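Proteasome activator protein PA26 (Trypanosoma brucei, PDB 1YAR) binds the ends of the 20S proteasome as a ring of subunits and probably opens its gate, letting substrates enter without ATP. Local coordinates at residues P70-L83 with D193-L207. Residues are numbered along the deposited sequence; the frame is centred on the assembly and turned at random.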
loop_
_atom_site.group_PDB
_atom_site.type_symbol
_atom_site.label_atom_id
_atom_site.label_comp_id
_atom_site.label_asym_id
_atom_site.label_seq_id
_atom_site.Cartn_x
_atom_site.Cartn_y
_atom_site.Cartn_z
ATOM N N PRO O 70 -93.919 -8.852 95.827
ATOM C CA PRO O 70 -93.095 -7.822 96.463
ATOM C C PRO O 70 -92.897 -6.594 95.587
ATOM O O PRO O 70 -92.249 -6.677 94.537
ATOM C CB PRO O 70 -91.756 -8.528 96.697
ATOM C CG PRO O 70 -91.948 -9.929 96.283
ATOM C CD PRO O 70 -93.125 -10.012 95.395
ATOM N N GLU O 71 -93.449 -5.468 96.030
ATOM C CA GLU O 71 -93.448 -4.218 95.264
ATOM C C GLU O 71 -92.043 -3.721 94.937
ATOM O O GLU O 71 -91.831 -3.109 93.888
ATOM C CB GLU O 71 -94.172 -3.106 96.039
ATOM C CG GLU O 71 -95.679 -3.249 96.155
ATOM C CD GLU O 71 -96.269 -2.285 97.190
ATOM O OE1 GLU O 71 -96.462 -1.082 96.860
ATOM O OE2 GLU O 71 -96.531 -2.732 98.343
ATOM N N GLN O 72 -91.100 -3.940 95.851
ATOM C CA GLN O 72 -89.723 -3.518 95.636
ATOM C C GLN O 72 -89.127 -4.202 94.388
ATOM O O GLN O 72 -88.429 -3.566 93.600
ATOM C CB GLN O 72 -88.860 -3.811 96.861
ATOM C CG GLN O 72 -87.449 -3.210 96.772
ATOM C CD GLN O 72 -86.509 -3.661 97.879
ATOM O OE1 GLN O 72 -86.848 -4.534 98.678
ATOM N NE2 GLN O 72 -85.320 -3.065 97.927
ATOM N N LEU O 73 -89.417 -5.487 94.213
ATOM C CA LEU O 73 -88.858 -6.233 93.080
ATOM C C LEU O 73 -89.556 -5.824 91.788
ATOM O O LEU O 73 -88.909 -5.634 90.758
ATOM C CB LEU O 73 -88.967 -7.748 93.281
ATOM C CG LEU O 73 -88.556 -8.486 94.559
ATOM C CD1 LEU O 73 -88.192 -9.902 94.157
ATOM C CD2 LEU O 73 -87.427 -7.861 95.343
ATOM N N LEU O 74 -90.879 -5.686 91.857
ATOM C CA LEU O 74 -91.664 -5.127 90.753
ATOM C C LEU O 74 -91.108 -3.765 90.301
ATOM O O LEU O 74 -90.945 -3.532 89.103
ATOM C CB LEU O 74 -93.157 -4.992 91.125
ATOM C CG LEU O 74 -93.888 -6.210 91.700
ATOM C CD1 LEU O 74 -95.275 -5.838 92.237
ATOM C CD2 LEU O 74 -93.976 -7.335 90.660
ATOM N N GLY O 75 -90.793 -2.885 91.258
ATOM C CA GLY O 75 -90.232 -1.565 90.940
ATOM C C GLY O 75 -88.900 -1.644 90.203
ATOM O O GLY O 75 -88.685 -0.932 89.213
ATOM N N VAL O 76 -88.012 -2.520 90.671
ATOM C CA VAL O 76 -86.708 -2.709 90.021
ATOM C C VAL O 76 -86.897 -3.206 88.574
ATOM O O VAL O 76 -86.316 -2.647 87.642
ATOM C CB VAL O 76 -85.759 -3.649 90.835
ATOM C CG1 VAL O 76 -84.498 -4.028 90.013
ATOM C CG2 VAL O 76 -85.334 -2.987 92.168
ATOM N N LEU O 77 -87.706 -4.250 88.405
ATOM C CA LEU O 77 -87.963 -4.814 87.072
ATOM C C LEU O 77 -88.610 -3.804 86.116
ATOM O O LEU O 77 -88.258 -3.745 84.935
ATOM C CB LEU O 77 -88.764 -6.122 87.152
ATOM C CG LEU O 77 -87.959 -7.290 87.769
ATOM C CD1 LEU O 77 -88.833 -8.304 88.466
ATOM C CD2 LEU O 77 -87.026 -8.025 86.750
ATOM N N GLN O 78 -89.551 -3.004 86.636
ATOM C CA GLN O 78 -90.208 -1.972 85.845
ATOM C C GLN O 78 -89.214 -0.917 85.383
ATOM O O GLN O 78 -89.270 -0.454 84.244
ATOM C CB GLN O 78 -91.333 -1.289 86.649
ATOM C CG GLN O 78 -92.037 -0.175 85.882
ATOM C CD GLN O 78 -92.939 -0.707 84.784
ATOM O OE1 GLN O 78 -94.074 -1.115 85.055
ATOM N NE2 GLN O 78 -92.444 -0.700 83.537
ATOM N N ARG O 79 -88.309 -0.546 86.275
ATOM C CA ARG O 79 -87.302 0.468 85.991
ATOM C C ARG O 79 -86.342 -0.028 84.899
ATOM O O ARG O 79 -85.926 0.742 84.026
ATOM C CB ARG O 79 -86.527 0.748 87.261
ATOM C CG ARG O 79 -85.653 1.974 87.220
ATOM C CD ARG O 79 -85.161 2.400 88.587
ATOM N NE ARG O 79 -84.092 3.387 88.454
ATOM C CZ ARG O 79 -83.264 3.713 89.434
ATOM N NH1 ARG O 79 -83.385 3.139 90.627
ATOM N NH2 ARG O 79 -82.324 4.619 89.217
ATOM N N TYR O 80 -85.988 -1.314 84.968
ATOM C CA TYR O 80 -85.134 -1.929 83.942
ATOM C C TYR O 80 -85.845 -1.938 82.593
ATOM O O TYR O 80 -85.266 -1.513 81.581
ATOM C CB TYR O 80 -84.650 -3.326 84.363
ATOM C CG TYR O 80 -83.620 -3.884 83.387
ATOM C CD1 TYR O 80 -82.411 -3.224 83.187
ATOM C CD2 TYR O 80 -83.886 -5.030 82.633
ATOM C CE1 TYR O 80 -81.463 -3.708 82.283
ATOM C CE2 TYR O 80 -82.939 -5.521 81.719
ATOM C CZ TYR O 80 -81.737 -4.840 81.563
ATOM O OH TYR O 80 -80.794 -5.281 80.667
ATOM N N GLN O 81 -87.111 -2.376 82.579
ATOM C CA GLN O 81 -87.912 -2.375 81.360
ATOM C C GLN O 81 -88.019 -0.983 80.722
ATOM O O GLN O 81 -87.850 -0.842 79.504
ATOM C CB GLN O 81 -89.290 -3.002 81.605
ATOM C CG GLN O 81 -90.120 -3.174 80.336
ATOM C CD GLN O 81 -91.325 -4.077 80.538
ATOM O OE1 GLN O 81 -92.301 -3.954 79.825
ATOM N NE2 GLN O 81 -91.252 -4.992 81.513
ATOM N N ASP O 82 -88.271 0.054 81.534
ATOM C CA ASP O 82 -88.330 1.423 81.001
ATOM C C ASP O 82 -86.999 1.824 80.369
ATOM O O ASP O 82 -86.968 2.414 79.286
ATOM C CB ASP O 82 -88.725 2.440 82.092
ATOM C CG ASP O 82 -90.154 2.239 82.600
ATOM O OD1 ASP O 82 -90.988 1.616 81.886
ATOM O OD2 ASP O 82 -90.526 2.663 83.722
ATOM N N LEU O 83 -85.903 1.517 81.054
ATOM C CA LEU O 83 -84.587 1.802 80.515
ATOM C C LEU O 83 -84.379 1.078 79.162
ATOM O O LEU O 83 -83.917 1.685 78.185
ATOM C CB LEU O 83 -83.505 1.422 81.535
ATOM C CG LEU O 83 -82.011 1.683 81.284
ATOM C CD1 LEU O 83 -81.476 0.691 80.248
ATOM C CD2 LEU O 83 -81.726 3.117 80.862
ATOM N N ASP O 193 -87.522 -14.839 93.460
ATOM C CA ASP O 193 -87.289 -13.448 93.877
ATOM C C ASP O 193 -85.814 -13.059 93.828
ATOM O O ASP O 193 -85.463 -12.028 93.258
ATOM C CB ASP O 193 -87.857 -13.164 95.262
ATOM C CG ASP O 193 -89.367 -13.150 95.269
ATOM O OD1 ASP O 193 -89.994 -13.240 94.183
ATOM O OD2 ASP O 193 -90.023 -13.086 96.318
ATOM N N ALA O 194 -84.956 -13.884 94.414
ATOM C CA ALA O 194 -83.528 -13.603 94.403
ATOM C C ALA O 194 -82.956 -13.601 92.977
ATOM O O ALA O 194 -82.208 -12.695 92.614
ATOM C CB ALA O 194 -82.767 -14.613 95.268
ATOM N N ASP O 195 -83.297 -14.621 92.196
ATOM C CA ASP O 195 -82.674 -14.802 90.884
ATOM C C ASP O 195 -83.051 -13.700 89.910
ATOM O O ASP O 195 -82.254 -13.358 89.046
ATOM C CB ASP O 195 -83.009 -16.165 90.285
ATOM C CG ASP O 195 -82.117 -17.275 90.822
ATOM O OD1 ASP O 195 -81.264 -17.011 91.705
ATOM O OD2 ASP O 195 -82.203 -18.459 90.415
ATOM N N PHE O 196 -84.263 -13.152 90.029
ATOM C CA PHE O 196 -84.639 -12.056 89.145
ATOM C C PHE O 196 -83.911 -10.778 89.455
ATOM O O PHE O 196 -83.578 -10.016 88.544
ATOM C CB PHE O 196 -86.164 -11.879 89.016
ATOM C CG PHE O 196 -86.756 -12.792 87.983
ATOM C CD1 PHE O 196 -87.059 -14.112 88.297
ATOM C CD2 PHE O 196 -86.923 -12.359 86.675
ATOM C CE1 PHE O 196 -87.565 -14.986 87.329
ATOM C CE2 PHE O 196 -87.447 -13.205 85.698
ATOM C CZ PHE O 196 -87.754 -14.536 86.021
ATOM N N MET O 197 -83.605 -10.569 90.736
ATOM C CA MET O 197 -82.769 -9.436 91.102
ATOM C C MET O 197 -81.326 -9.665 90.664
ATOM O O MET O 197 -80.688 -8.749 90.154
ATOM C CB MET O 197 -82.884 -9.109 92.592
ATOM C CG MET O 197 -84.284 -8.696 93.020
ATOM S SD MET O 197 -84.847 -7.152 92.247
ATOM C CE MET O 197 -85.908 -7.719 90.933
ATOM N N LEU O 198 -80.815 -10.881 90.846
ATOM C CA LEU O 198 -79.471 -11.219 90.337
ATOM C C LEU O 198 -79.373 -10.967 88.834
ATOM O O LEU O 198 -78.407 -10.366 88.361
ATOM C CB LEU O 198 -79.097 -12.672 90.664
ATOM C CG LEU O 198 -77.791 -13.192 90.034
ATOM C CD1 LEU O 198 -76.598 -12.310 90.433
ATOM C CD2 LEU O 198 -77.558 -14.627 90.451
ATOM N N LYS O 199 -80.375 -11.429 88.097
ATOM C CA LYS O 199 -80.421 -11.275 86.634
ATOM C C LYS O 199 -80.442 -9.818 86.180
ATOM O O LYS O 199 -79.789 -9.466 85.203
ATOM C CB LYS O 199 -81.604 -12.032 86.056
ATOM C CG LYS O 199 -81.363 -13.514 86.084
ATOM C CD LYS O 199 -82.506 -14.278 85.504
ATOM C CE LYS O 199 -82.187 -15.755 85.637
ATOM N NZ LYS O 199 -83.004 -16.577 84.707
ATOM N N VAL O 200 -81.180 -8.974 86.899
ATOM C CA VAL O 200 -81.081 -7.524 86.680
ATOM C C VAL O 200 -79.663 -6.996 86.944
ATOM O O VAL O 200 -79.162 -6.198 86.160
ATOM C CB VAL O 200 -82.148 -6.733 87.490
ATOM C CG1 VAL O 200 -81.921 -5.237 87.328
ATOM C CG2 VAL O 200 -83.554 -7.108 87.006
ATOM N N GLU O 201 -79.011 -7.443 88.024
ATOM C CA GLU O 201 -77.623 -7.018 88.296
ATOM C C GLU O 201 -76.665 -7.413 87.157
ATOM O O GLU O 201 -75.831 -6.617 86.736
ATOM C CB GLU O 201 -77.058 -7.609 89.590
ATOM C CG GLU O 201 -77.742 -7.197 90.888
ATOM C CD GLU O 201 -77.132 -7.917 92.090
ATOM O OE1 GLU O 201 -77.817 -8.787 92.685
ATOM O OE2 GLU O 201 -75.950 -7.649 92.416
ATOM N N LEU O 202 -76.786 -8.654 86.699
ATOM C CA LEU O 202 -75.963 -9.170 85.606
ATOM C C LEU O 202 -76.292 -8.499 84.280
ATOM O O LEU O 202 -75.379 -8.112 83.543
ATOM C CB LEU O 202 -76.148 -10.679 85.476
ATOM C CG LEU O 202 -75.837 -11.540 86.705
ATOM C CD1 LEU O 202 -76.293 -12.967 86.424
ATOM C CD2 LEU O 202 -74.355 -11.491 87.106
ATOM N N ALA O 203 -77.585 -8.400 83.955
ATOM C CA ALA O 203 -78.003 -7.774 82.699
ATOM C C ALA O 203 -77.585 -6.305 82.610
ATOM O O ALA O 203 -77.168 -5.862 81.541
ATOM C CB ALA O 203 -79.490 -7.917 82.488
ATOM N N THR O 204 -77.690 -5.548 83.711
ATOM C CA THR O 204 -77.234 -4.140 83.685
ATOM C C THR O 204 -75.747 -4.018 83.381
ATOM O O THR O 204 -75.347 -3.148 82.592
ATOM C CB THR O 204 -77.558 -3.349 84.981
ATOM O OG1 THR O 204 -77.126 -4.084 86.123
ATOM C CG2 THR O 204 -79.081 -3.157 85.154
ATOM N N THR O 205 -74.952 -4.883 84.006
ATOM C CA THR O 205 -73.512 -4.953 83.751
ATOM C C THR O 205 -73.236 -5.229 82.265
ATOM O O THR O 205 -72.471 -4.506 81.622
ATOM C CB THR O 205 -72.881 -6.034 84.657
ATOM O OG1 THR O 205 -72.895 -5.587 86.020
ATOM C CG2 THR O 205 -71.416 -6.191 84.381
ATOM N N HIS O 206 -73.894 -6.261 81.737
ATOM C CA HIS O 206 -73.734 -6.742 80.356
ATOM C C HIS O 206 -74.202 -5.671 79.367
ATOM O O HIS O 206 -73.573 -5.438 78.332
ATOM C CB HIS O 206 -74.593 -7.991 80.171
ATOM C CG HIS O 206 -74.317 -8.758 78.912
ATOM N ND1 HIS O 206 -73.094 -9.335 78.642
ATOM C CD2 HIS O 206 -75.131 -9.105 77.881
ATOM C CE1 HIS O 206 -73.155 -9.975 77.483
ATOM N NE2 HIS O 206 -74.377 -9.850 76.999
ATOM N N LEU O 207 -75.314 -5.025 79.705
ATOM C CA LEU O 207 -75.816 -3.898 78.917
ATOM C C LEU O 207 -74.827 -2.715 78.881
ATOM O O LEU O 207 -74.617 -2.107 77.810
ATOM C CB LEU O 207 -77.202 -3.442 79.426
ATOM C CG LEU O 207 -77.863 -2.290 78.631
ATOM C CD1 LEU O 207 -77.983 -2.597 77.110
ATOM C CD2 LEU O 207 -79.245 -1.964 79.210
#
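Leu73 lies level with Met197 and Leu77 with Val200 where helices 71-83 and 193-207 run side by side in the same direction, their axes 10.5 Å apart at closest approach and inclined by 28°. As an example of how one flexible side chain can fill an interhelical seam, Met197 is bent at both chi2 and chi3. Its sulfur meets Val76 tip to tip, SD lying 3.9 Å from CG1, while its methyl CE turns in beside Leu77, 3.8 Å from CG. Next along the seam, Val200 divides its branches: CG1 packs on Val76 CG1, and CG2 lies 3.6 Å from Leu77 CD2. Tyr80, with CG anti to the backbone N (chi1 -172°), spans the gap so that its OH is 3.5 Å from Ala203 CB, and CE1 rests 3.8 Å from Thr204 CG2. Leu83 CD1 and Leu207 CD2 continue the apolar seam. At the other end, Leu73 CD1 sits 3.5 Å from CB of Asp193, a residue whose carboxylate is held by Arg158, Tyr154 and Tyr61. No hydrogen bond joins the segments; this is hydrophobic packing inside the helical bundle, flanked by helix 150-166 through Tyr154, by helix 24-57 at Leu73 and Thr204, and by helix 111-130 at Leu207.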